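Local atomic coordinates of putative uncharacterized protein (Ustilago maydis, PDB entry 4GNX), a protein that binds single-stranded DNA as a subunit of replication protein A, through a series of OB-fold domains. Residues V160-L165 with T178-T183; P197-K202 with S220-N225. All blocks are in the same frame, centred on the assembly; numbering follows the deposited sequence.

Contact 1: residues V160-L165 with T178-T183; sequences VQKREL and TLWGKT. With nucleotides of chain G.
K162 and W180 form a non-hydrogen-bonded antiparallel pair whose side chains lie side by side and run outward together to meet two thymidines of chain G. The indole of W180 is sandwiched. Across one face lies the CG2 methyl of T178, 3.5 Å above the ring plane and over its centre; on the opposite face C5 of the DT6 base sits at the same height, offset toward the rim. Sugar atom O4' of DT7 meets the indole edge in the ring plane, while the V160 CG1 methyl reaches W180 CE3 obliquely at 3.8 Å and also touches DT6. A bond from W180 NE1 to the hydroxyl of S215 helps to fix the ring's rotation. K162 leaves the backbone with CG anti to N (chi1 -166°), then bends at chi2, which carries its chain at about a right angle past T178. Its NZ makes a salt bridge of 3.0 Å to E164 OE2, met on the anti side and 35° out of the carboxylate plane, and a weak hydrogen bond to DT7 O2. E164 OE2 also accepts from the backbone of A265, so the carboxylate that steadies the lysine is itself held. On the other face of the sheet, L165 CD2 packs on L179 CD1 at 3.9 Å, and R163 turns its NE to the carbonyl of G146. Backbone bonds pair R163 with L179 in both directions, and G181 N meets Q161 O above the carbonyl plane. A hairpin that turns an aromatic ring and a lysine to the bases and leucines (L165, L179) to the interior is characteristic of the DNA-binding face of an OB-fold.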
ATOM      1  N   VAL C 160      20.164 -15.866  -0.159  1.00 89.49           N
ATOM      2  CA  VAL C 160      20.028 -15.217  -1.474  1.00 86.33           C
ATOM      3  C   VAL C 160      21.362 -14.784  -2.082  1.00 84.50           C
ATOM      4  O   VAL C 160      22.162 -14.109  -1.429  1.00 85.46           O
ATOM      5  CB  VAL C 160      19.107 -13.974  -1.434  1.00 85.13           C
ATOM      6  CG1 VAL C 160      18.644 -13.631  -2.842  1.00 82.76           C
ATOM      7  CG2 VAL C 160      17.904 -14.184  -0.523  1.00 86.92           C
ATOM      8  N   GLN C 161      21.585 -15.158  -3.340  1.00 82.98           N
ATOM      9  CA  GLN C 161      22.748 -14.671  -4.096  1.00 82.65           C
ATOM     10  C   GLN C 161      22.508 -13.261  -4.628  1.00 77.37           C
ATOM     11  O   GLN C 161      21.436 -12.963  -5.152  1.00 75.58           O
ATOM     12  CB  GLN C 161      23.103 -15.607  -5.262  1.00 85.64           C
ATOM     13  CG  GLN C 161      24.070 -16.731  -4.908  1.00 90.16           C
ATOM     14  CD  GLN C 161      23.402 -17.914  -4.214  1.00 94.05           C
ATOM     15  OE1 GLN C 161      22.222 -18.211  -4.441  1.00 94.54           O
ATOM     16  NE2 GLN C 161      24.164 -18.603  -3.368  1.00 96.73           N
ATOM     17  N   LYS C 162      23.524 -12.412  -4.518  1.00 74.78           N
ATOM     18  CA  LYS C 162      23.388 -11.003  -4.852  1.00 70.60           C
ATOM     19  C   LYS C 162      24.684 -10.489  -5.469  1.00 68.82           C
ATOM     20  O   LYS C 162      25.757 -10.916  -5.066  1.00 70.21           O
ATOM     21  CB  LYS C 162      23.076 -10.230  -3.573  1.00 71.23           C
ATOM     22  CG  LYS C 162      22.578  -8.824  -3.801  1.00 69.79           C
ATOM     23  CD  LYS C 162      23.046  -7.876  -2.719  1.00 71.07           C
ATOM     24  CE  LYS C 162      23.178  -6.484  -3.306  1.00 70.88           C
ATOM     25  NZ  LYS C 162      23.517  -5.474  -2.274  1.00 74.60           N
ATOM     26  N   ARG C 163      24.588  -9.589  -6.445  1.00 65.84           N
ATOM     27  CA  ARG C 163      25.774  -8.894  -6.958  1.00 66.54           C
ATOM     28  C   ARG C 163      25.436  -7.499  -7.487  1.00 64.94           C
ATOM     29  O   ARG C 163      24.326  -7.260  -7.952  1.00 62.41           O
ATOM     30  CB  ARG C 163      26.510  -9.732  -8.013  1.00 67.18           C
ATOM     31  CG  ARG C 163      27.592  -8.968  -8.761  1.00 68.46           C
ATOM     32  CD  ARG C 163      28.370  -9.844  -9.726  1.00 70.43           C
ATOM     33  NE  ARG C 163      29.470 -10.515  -9.040  1.00 74.15           N
ATOM     34  CZ  ARG C 163      29.633 -11.829  -8.993  1.00 74.99           C
ATOM     35  NH1 ARG C 163      28.776 -12.629  -9.620  1.00 73.87           N
ATOM     36  NH2 ARG C 163      30.662 -12.339  -8.329  1.00 76.94           N
ATOM     37  N   GLU C 164      26.409  -6.590  -7.410  1.00 66.37           N
ATOM     38  CA  GLU C 164      26.205  -5.196  -7.789  1.00 65.39           C
ATOM     39  C   GLU C 164      27.070  -4.756  -8.952  1.00 65.25           C
ATOM     40  O   GLU C 164      28.263  -5.032  -8.981  1.00 68.11           O
ATOM     41  CB  GLU C 164      26.431  -4.279  -6.592  1.00 67.84           C
ATOM     42  CG  GLU C 164      25.266  -4.318  -5.625  1.00 69.18           C
ATOM     43  CD  GLU C 164      25.208  -3.118  -4.711  1.00 72.36           C
ATOM     44  OE1 GLU C 164      26.064  -2.215  -4.842  1.00 74.58           O
ATOM     45  OE2 GLU C 164      24.290  -3.077  -3.863  1.00 73.55           O
ATOM     46  N   LEU C 165      26.448  -4.063  -9.900  1.00 62.96           N
ATOM     47  CA  LEU C 165      27.128  -3.515 -11.064  1.00 63.90           C
ATOM     48  C   LEU C 165      27.077  -2.003 -11.004  1.00 64.45           C
ATOM     49  O   LEU C 165      26.110  -1.431 -10.506  1.00 62.91           O
ATOM     50  CB  LEU C 165      26.440  -3.953 -12.363  1.00 62.88           C
ATOM     51  CG  LEU C 165      25.705  -5.289 -12.510  1.00 61.61           C
ATOM     52  CD1 LEU C 165      25.033  -5.341 -13.867  1.00 61.31           C
ATOM     53  CD2 LEU C 165      26.628  -6.480 -12.331  1.00 62.90           C
ATOM     54  N   THR C 178      21.558  -4.082  -8.662  1.00 60.90           N
ATOM     55  CA  THR C 178      21.695  -5.415  -8.069  1.00 61.47           C
ATOM     56  C   THR C 178      21.176  -6.528  -8.998  1.00 60.41           C
ATOM     57  O   THR C 178      20.087  -6.403  -9.567  1.00 60.08           O
ATOM     58  CB  THR C 178      20.988  -5.480  -6.692  1.00 62.37           C
ATOM     59  OG1 THR C 178      21.752  -4.752  -5.718  1.00 64.86           O
ATOM     60  CG2 THR C 178      20.809  -6.907  -6.222  1.00 61.65           C
ATOM     61  N   LEU C 179      21.970  -7.588  -9.161  1.00 60.37           N
ATOM     62  CA  LEU C 179      21.500  -8.840  -9.757  1.00 60.35           C
ATOM     63  C   LEU C 179      21.202  -9.815  -8.649  1.00 61.96           C
ATOM     64  O   LEU C 179      21.902  -9.843  -7.641  1.00 64.67           O
ATOM     65  CB  LEU C 179      22.554  -9.483 -10.659  1.00 61.25           C
ATOM     66  CG  LEU C 179      23.232  -8.665 -11.756  1.00 62.19           C
ATOM     67  CD1 LEU C 179      24.187  -9.541 -12.547  1.00 62.91           C
ATOM     68  CD2 LEU C 179      22.210  -8.020 -12.675  1.00 61.52           C
ATOM     69  N   TRP C 180      20.182 -10.636  -8.847  1.00 62.19           N
ATOM     70  CA  TRP C 180      19.839 -11.655  -7.882  1.00 63.83           C
ATOM     71  C   TRP C 180      20.057 -13.018  -8.453  1.00 66.39           C
ATOM     72  O   TRP C 180      20.243 -13.167  -9.662  1.00 66.89           O
ATOM     73  CB  TRP C 180      18.388 -11.515  -7.480  1.00 63.64           C
ATOM     74  CG  TRP C 180      18.006 -10.159  -6.938  1.00 62.81           C
ATOM     75  CD1 TRP C 180      17.373  -9.130  -7.616  1.00 61.46           C
ATOM     76  CD2 TRP C 180      18.188  -9.656  -5.567  1.00 63.83           C
ATOM     77  NE1 TRP C 180      17.169  -8.058  -6.793  1.00 61.94           N
ATOM     78  CE2 TRP C 180      17.630  -8.307  -5.551  1.00 62.79           C
ATOM     79  CE3 TRP C 180      18.740 -10.173  -4.395  1.00 65.42           C
ATOM     80  CZ2 TRP C 180      17.639  -7.520  -4.410  1.00 63.85           C
ATOM     81  CZ3 TRP C 180      18.739  -9.371  -3.251  1.00 66.40           C
ATOM     82  CH2 TRP C 180      18.203  -8.075  -3.263  1.00 65.77           C
ATOM     83  N   GLY C 181      20.054 -14.022  -7.574  1.00 68.86           N
ATOM     84  CA  GLY C 181      19.978 -15.430  -7.960  1.00 70.69           C
ATOM     85  C   GLY C 181      21.039 -15.946  -8.905  1.00 71.93           C
ATOM     86  O   GLY C 181      22.213 -15.622  -8.782  1.00 72.51           O
ATOM     87  N   LYS C 182      20.602 -16.759  -9.856  1.00 74.51           N
ATOM     88  CA  LYS C 182      21.494 -17.468 -10.767  1.00 76.99           C
ATOM     89  C   LYS C 182      22.184 -16.505 -11.725  1.00 75.90           C
ATOM     90  O   LYS C 182      23.349 -16.694 -12.057  1.00 77.10           O
ATOM     91  CB  LYS C 182      20.703 -18.521 -11.547  1.00 79.41           C
ATOM     92  CG  LYS C 182      21.534 -19.500 -12.348  1.00 81.92           C
ATOM     93  CD  LYS C 182      21.880 -20.719 -11.522  1.00 85.61           C
ATOM     94  CE  LYS C 182      22.537 -21.773 -12.398  1.00 89.62           C
ATOM     95  NZ  LYS C 182      23.134 -22.886 -11.606  1.00 93.62           N
ATOM     96  N   THR C 183      21.458 -15.477 -12.160  1.00 74.65           N
ATOM     97  CA  THR C 183      22.016 -14.430 -13.022  1.00 74.53           C
ATOM     98  C   THR C 183      23.186 -13.732 -12.328  1.00 74.58           C
ATOM     99  O   THR C 183      24.129 -13.282 -12.985  1.00 74.77           O
ATOM    100  CB  THR C 183      20.954 -13.373 -13.396  1.00 72.98           C
ATOM    101  OG1 THR C 183      19.661 -13.990 -13.446  1.00 76.20           O
ATOM    102  CG2 THR C 183      21.262 -12.734 -14.748  1.00 71.34           C
TER
ATOM    103  P    DT G   6      11.923  -6.978  -3.880  1.00 84.87           P
ATOM    104  OP1  DT G   6      10.899  -6.135  -3.212  1.00 89.54           O
ATOM    105  OP2  DT G   6      12.758  -6.390  -4.962  1.00 89.47           O
ATOM    106  O5'  DT G   6      12.883  -7.560  -2.748  1.00 81.58           O
ATOM    107  C5'  DT G   6      12.364  -7.942  -1.455  1.00 80.28           C
ATOM    108  C4'  DT G   6      13.183  -9.059  -0.847  1.00 78.55           C
ATOM    109  O4'  DT G   6      13.267 -10.183  -1.755  1.00 80.20           O
ATOM    110  C3'  DT G   6      14.619  -8.692  -0.474  1.00 75.50           C
ATOM    111  O3'  DT G   6      14.897  -9.141   0.855  1.00 76.90           O
ATOM    112  C2'  DT G   6      15.470  -9.382  -1.527  1.00 73.06           C
ATOM    113  C1'  DT G   6      14.617 -10.550  -1.998  1.00 74.71           C
ATOM    114  N1   DT G   6      14.750 -10.854  -3.442  1.00 72.83           N
ATOM    115  C2   DT G   6      15.266 -12.073  -3.823  1.00 75.03           C
ATOM    116  O2   DT G   6      15.632 -12.923  -3.027  1.00 84.71           O
ATOM    117  N3   DT G   6      15.344 -12.261  -5.181  1.00 70.04           N
ATOM    118  C4   DT G   6      14.963 -11.375  -6.171  1.00 68.40           C
ATOM    119  O4   DT G   6      15.095 -11.684  -7.352  1.00 68.08           O
ATOM    120  C5   DT G   6      14.423 -10.121  -5.699  1.00 68.75           C
ATOM    121  C7   DT G   6      13.978  -9.100  -6.698  1.00 69.96           C
ATOM    122  C6   DT G   6      14.346  -9.926  -4.377  1.00 70.91           C
ATOM    123  P    DT G   7      15.197  -8.023   1.950  1.00 78.53           P
ATOM    124  OP1  DT G   7      15.176  -8.643   3.300  1.00 80.18           O
ATOM    125  OP2  DT G   7      14.302  -6.873   1.660  1.00 82.34           O
ATOM    126  O5'  DT G   7      16.697  -7.627   1.582  1.00 75.48           O
ATOM    127  C5'  DT G   7      17.750  -8.614   1.598  1.00 70.46           C
ATOM    128  C4'  DT G   7      19.097  -7.969   1.358  1.00 70.43           C
ATOM    129  O4'  DT G   7      19.161  -7.427   0.020  1.00 67.98           O
ATOM    130  C3'  DT G   7      19.452  -6.809   2.284  1.00 74.14           C
ATOM    131  O3'  DT G   7      20.866  -6.829   2.489  1.00 82.70           O
ATOM    132  C2'  DT G   7      19.035  -5.587   1.485  1.00 68.29           C
ATOM    133  C1'  DT G   7      19.353  -6.017   0.062  1.00 62.93           C
ATOM    134  N1   DT G   7      18.522  -5.424  -1.005  1.00 56.90           N
ATOM    135  C2   DT G   7      19.173  -4.931  -2.112  1.00 55.35           C
ATOM    136  O2   DT G   7      20.386  -4.926  -2.224  1.00 53.75           O
ATOM    137  N3   DT G   7      18.345  -4.434  -3.088  1.00 57.08           N
ATOM    138  C4   DT G   7      16.964  -4.400  -3.075  1.00 53.52           C
ATOM    139  O4   DT G   7      16.357  -3.919  -4.027  1.00 54.92           O
ATOM    140  C5   DT G   7      16.347  -4.939  -1.886  1.00 52.71           C
ATOM    141  C7   DT G   7      14.855  -4.928  -1.776  1.00 55.22           C
ATOM    142  C6   DT G   7      17.146  -5.427  -0.927  1.00 54.05           C
TER

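Contact 2: residues P197-K202 with S220-N225; sequences PVLAFK and STMLIN
M222 takes a chi1 of 65°, with CG between its backbone N and carbonyl carbon, and further bends at chi2 and chi3 curl the thioether back so that it runs alongside F201. The phenyl ring offers a face to M222 CB, which lies 3.4 Å from F201 CE2, while the terminal CE methyl reaches F201 CZ at 3.5 Å. The sulfur itself stands obliquely, 5.2 Å from the ring centroid and 47° off its normal, a Met-aromatic contact. On the same face of the sheet L199 and I224 point the same way, L199 CD2 against I224 CG1 at 3.7 Å, and I224 CG2 also touches P197 CB. The opposite face carries the pairs A200 with L223 and K202 with T221, the latter meeting through K202 CB and T221 CG2. Farther out, the bent K202 chain places its ammonium group in a salt bridge with D137, and the lysine makes a cation-pi contact with Y119. N225 closes the ladder at one end: its OD1 accepts V198 N at 2.7 Å, although the donor stands 36° above the amide's carbonyl plane. N225 N in turn donates to V198 O at 2.8 Å, so one asparagine grips both backbone polar atoms of V198. The A200-L223 and K202-T221 pairs each add two bonds between backbones, giving six across the contact. The chemistry thus implies a division of labour: regular amide pairing sets the strand register, the side-chain amide of N225 extends it beyond the strand end, and hydrocarbon and sulfur pack the face of L199, F201, M222 and I224.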
ATOM      1  N   PRO C 197      31.536  -3.647 -21.396  1.00 94.33           N
ATOM      2  CA  PRO C 197      30.474  -3.877 -22.360  1.00 92.87           C
ATOM      3  C   PRO C 197      29.337  -2.871 -22.186  1.00 90.37           C
ATOM      4  O   PRO C 197      29.291  -2.147 -21.187  1.00 89.51           O
ATOM      5  CB  PRO C 197      29.992  -5.279 -21.996  1.00 90.75           C
ATOM      6  CG  PRO C 197      30.188  -5.356 -20.518  1.00 87.91           C
ATOM      7  CD  PRO C 197      31.414  -4.537 -20.221  1.00 90.78           C
ATOM      8  N   VAL C 198      28.436  -2.818 -23.159  1.00 89.59           N
ATOM      9  CA  VAL C 198      27.178  -2.122 -22.960  1.00 86.29           C
ATOM     10  C   VAL C 198      26.177  -3.137 -22.436  1.00 81.75           C
ATOM     11  O   VAL C 198      26.098  -4.260 -22.945  1.00 82.60           O
ATOM     12  CB  VAL C 198      26.647  -1.468 -24.254  1.00 88.95           C
ATOM     13  CG1 VAL C 198      25.375  -0.683 -23.962  1.00 87.20           C
ATOM     14  CG2 VAL C 198      27.701  -0.555 -24.865  1.00 91.64           C
ATOM     15  N   LEU C 199      25.434  -2.740 -21.407  1.00 77.47           N
ATOM     16  CA  LEU C 199      24.348  -3.558 -20.878  1.00 73.68           C
ATOM     17  C   LEU C 199      23.023  -2.833 -20.994  1.00 72.71           C
ATOM     18  O   LEU C 199      22.923  -1.644 -20.663  1.00 72.24           O
ATOM     19  CB  LEU C 199      24.596  -3.913 -19.423  1.00 70.69           C
ATOM     20  CG  LEU C 199      25.871  -4.681 -19.109  1.00 71.73           C
ATOM     21  CD1 LEU C 199      25.917  -5.007 -17.620  1.00 69.57           C
ATOM     22  CD2 LEU C 199      25.986  -5.940 -19.955  1.00 72.79           C
ATOM     23  N   ALA C 200      22.011  -3.566 -21.458  1.00 72.10           N
ATOM     24  CA  ALA C 200      20.679  -3.011 -21.699  1.00 71.36           C
ATOM     25  C   ALA C 200      19.642  -3.692 -20.808  1.00 68.91           C
ATOM     26  O   ALA C 200      19.503  -4.915 -20.823  1.00 69.57           O
ATOM     27  CB  ALA C 200      20.304  -3.154 -23.168  1.00 73.51           C
ATOM     28  N   PHE C 201      18.905  -2.897 -20.045  1.00 66.93           N
ATOM     29  CA  PHE C 201      17.952  -3.439 -19.089  1.00 65.06           C
ATOM     30  C   PHE C 201      16.495  -3.110 -19.401  1.00 66.25           C
ATOM     31  O   PHE C 201      16.148  -1.945 -19.651  1.00 67.48           O
ATOM     32  CB  PHE C 201      18.305  -2.965 -17.688  1.00 63.14           C
ATOM     33  CG  PHE C 201      19.570  -3.560 -17.157  1.00 62.98           C
ATOM     34  CD1 PHE C 201      20.803  -2.980 -17.436  1.00 63.81           C
ATOM     35  CD2 PHE C 201      19.538  -4.710 -16.378  1.00 62.56           C
ATOM     36  CE1 PHE C 201      21.980  -3.534 -16.949  1.00 63.49           C
ATOM     37  CE2 PHE C 201      20.715  -5.263 -15.885  1.00 62.71           C
ATOM     38  CZ  PHE C 201      21.939  -4.675 -16.175  1.00 62.55           C
ATOM     39  N   LYS C 202      15.654  -4.151 -19.391  1.00 66.08           N
ATOM     40  CA  LYS C 202      14.199  -3.996 -19.524  1.00 66.02           C
ATOM     41  C   LYS C 202      13.500  -4.331 -18.209  1.00 63.95           C
ATOM     42  O   LYS C 202      13.765  -5.372 -17.601  1.00 63.18           O
ATOM     43  CB  LYS C 202      13.639  -4.849 -20.674  1.00 67.46           C
ATOM     44  CG  LYS C 202      12.554  -4.150 -21.483  1.00 69.44           C
ATOM     45  CD  LYS C 202      11.170  -4.359 -20.897  1.00 69.36           C
ATOM     46  CE  LYS C 202      10.389  -3.058 -20.816  1.00 69.81           C
ATOM     47  NZ  LYS C 202      10.374  -2.306 -22.094  1.00 71.99           N
ATOM     48  N   SER C 220      12.743  -9.147 -15.087  1.00 62.12           N
ATOM     49  CA  SER C 220      13.672  -8.206 -15.681  1.00 61.20           C
ATOM     50  C   SER C 220      14.595  -8.912 -16.650  1.00 62.44           C
ATOM     51  O   SER C 220      14.773 -10.127 -16.579  1.00 61.99           O
ATOM     52  CB  SER C 220      14.495  -7.498 -14.610  1.00 59.76           C
ATOM     53  OG  SER C 220      13.673  -6.782 -13.713  1.00 59.65           O
ATOM     54  N   THR C 221      15.200  -8.121 -17.533  1.00 64.44           N
ATOM     55  CA  THR C 221      16.004  -8.622 -18.630  1.00 67.29           C
ATOM     56  C   THR C 221      17.258  -7.774 -18.827  1.00 68.59           C
ATOM     57  O   THR C 221      17.206  -6.550 -18.702  1.00 68.47           O
ATOM     58  CB  THR C 221      15.140  -8.687 -19.912  1.00 69.80           C
ATOM     59  OG1 THR C 221      14.815 -10.054 -20.175  1.00 71.64           O
ATOM     60  CG2 THR C 221      15.840  -8.081 -21.147  1.00 71.33           C
ATOM     61  N   MET C 222      18.383  -8.432 -19.113  1.00 71.06           N
ATOM     62  CA  MET C 222      19.600  -7.727 -19.524  1.00 73.85           C
ATOM     63  C   MET C 222      20.310  -8.360 -20.732  1.00 77.34           C
ATOM     64  O   MET C 222      20.396  -9.586 -20.852  1.00 78.74           O
ATOM     65  CB  MET C 222      20.574  -7.542 -18.357  1.00 73.68           C
ATOM     66  CG  MET C 222      21.149  -8.832 -17.802  1.00 76.18           C
ATOM     67  SD  MET C 222      22.936  -8.748 -17.562  1.00 79.09           S
ATOM     68  CE  MET C 222      23.061  -8.009 -15.944  1.00 74.91           C
ATOM     69  N   LEU C 223      20.812  -7.507 -21.620  1.00 79.44           N
ATOM     70  CA  LEU C 223      21.532  -7.951 -22.806  1.00 83.36           C
ATOM     71  C   LEU C 223      22.951  -7.432 -22.761  1.00 84.42           C
ATOM     72  O   LEU C 223      23.201  -6.314 -22.291  1.00 83.72           O
ATOM     73  CB  LEU C 223      20.846  -7.435 -24.065  1.00 86.61           C
ATOM     74  CG  LEU C 223      19.623  -8.202 -24.557  1.00 88.56           C
ATOM     75  CD1 LEU C 223      18.620  -7.226 -25.145  1.00 90.14           C
ATOM     76  CD2 LEU C 223      20.032  -9.273 -25.564  1.00 91.75           C
ATOM     77  N   ILE C 224      23.880  -8.240 -23.255  1.00 86.14           N
ATOM     78  CA  ILE C 224      25.283  -7.855 -23.255  1.00 87.42           C
ATOM     79  C   ILE C 224      25.739  -7.495 -24.668  1.00 90.92           C
ATOM     80  O   ILE C 224      25.901  -8.372 -25.518  1.00 95.25           O
ATOM     81  CB  ILE C 224      26.161  -8.958 -22.634  1.00 87.93           C
ATOM     82  CG1 ILE C 224      25.591  -9.359 -21.259  1.00 84.90           C
ATOM     83  CG2 ILE C 224      27.609  -8.489 -22.533  1.00 88.96           C
ATOM     84  CD1 ILE C 224      25.866 -10.789 -20.834  1.00 85.17           C
ATOM     85  N   ASN C 225      25.931  -6.199 -24.903  1.00 90.25           N
ATOM     86  CA  ASN C 225      26.315  -5.680 -26.216  1.00 94.20           C
ATOM     87  C   ASN C 225      25.318  -6.064 -27.313  1.00 95.68           C
ATOM     88  O   ASN C 225      25.663  -6.774 -28.255  1.00 97.74           O
ATOM     89  CB  ASN C 225      27.735  -6.126 -26.584  1.00 97.17           C
ATOM     90  CG  ASN C 225      28.747  -5.772 -25.515  1.00 96.08           C
ATOM     91  OD1 ASN C 225      28.928  -4.600 -25.178  1.00 96.03           O
ATOM     92  ND2 ASN C 225      29.419  -6.786 -24.977  1.00 95.45           N
TER

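How the contacts relate
Followed from the N terminus, the chain first closes contact 1, where strand 159-168 turns back as a hairpin onto strand 174-180. Helix 181-185 then leads toward strand 198-207, and contact 2 closes a second excursion, through strand 213-217, when strand 220-224 returns to 198-202. The two closures are therefore in series, neither nested nor crossed. They belong to one curled sheet within the replication protein A OB domain, and their centres lie 14 Å apart. Apolar residues join them: the methyl CE of M222 rests on L179 CD2 at 3.4 Å, and L165 CD1 reaches L199, M222 and F201, tying the DNA-contacting hairpin to the barrel's later strands.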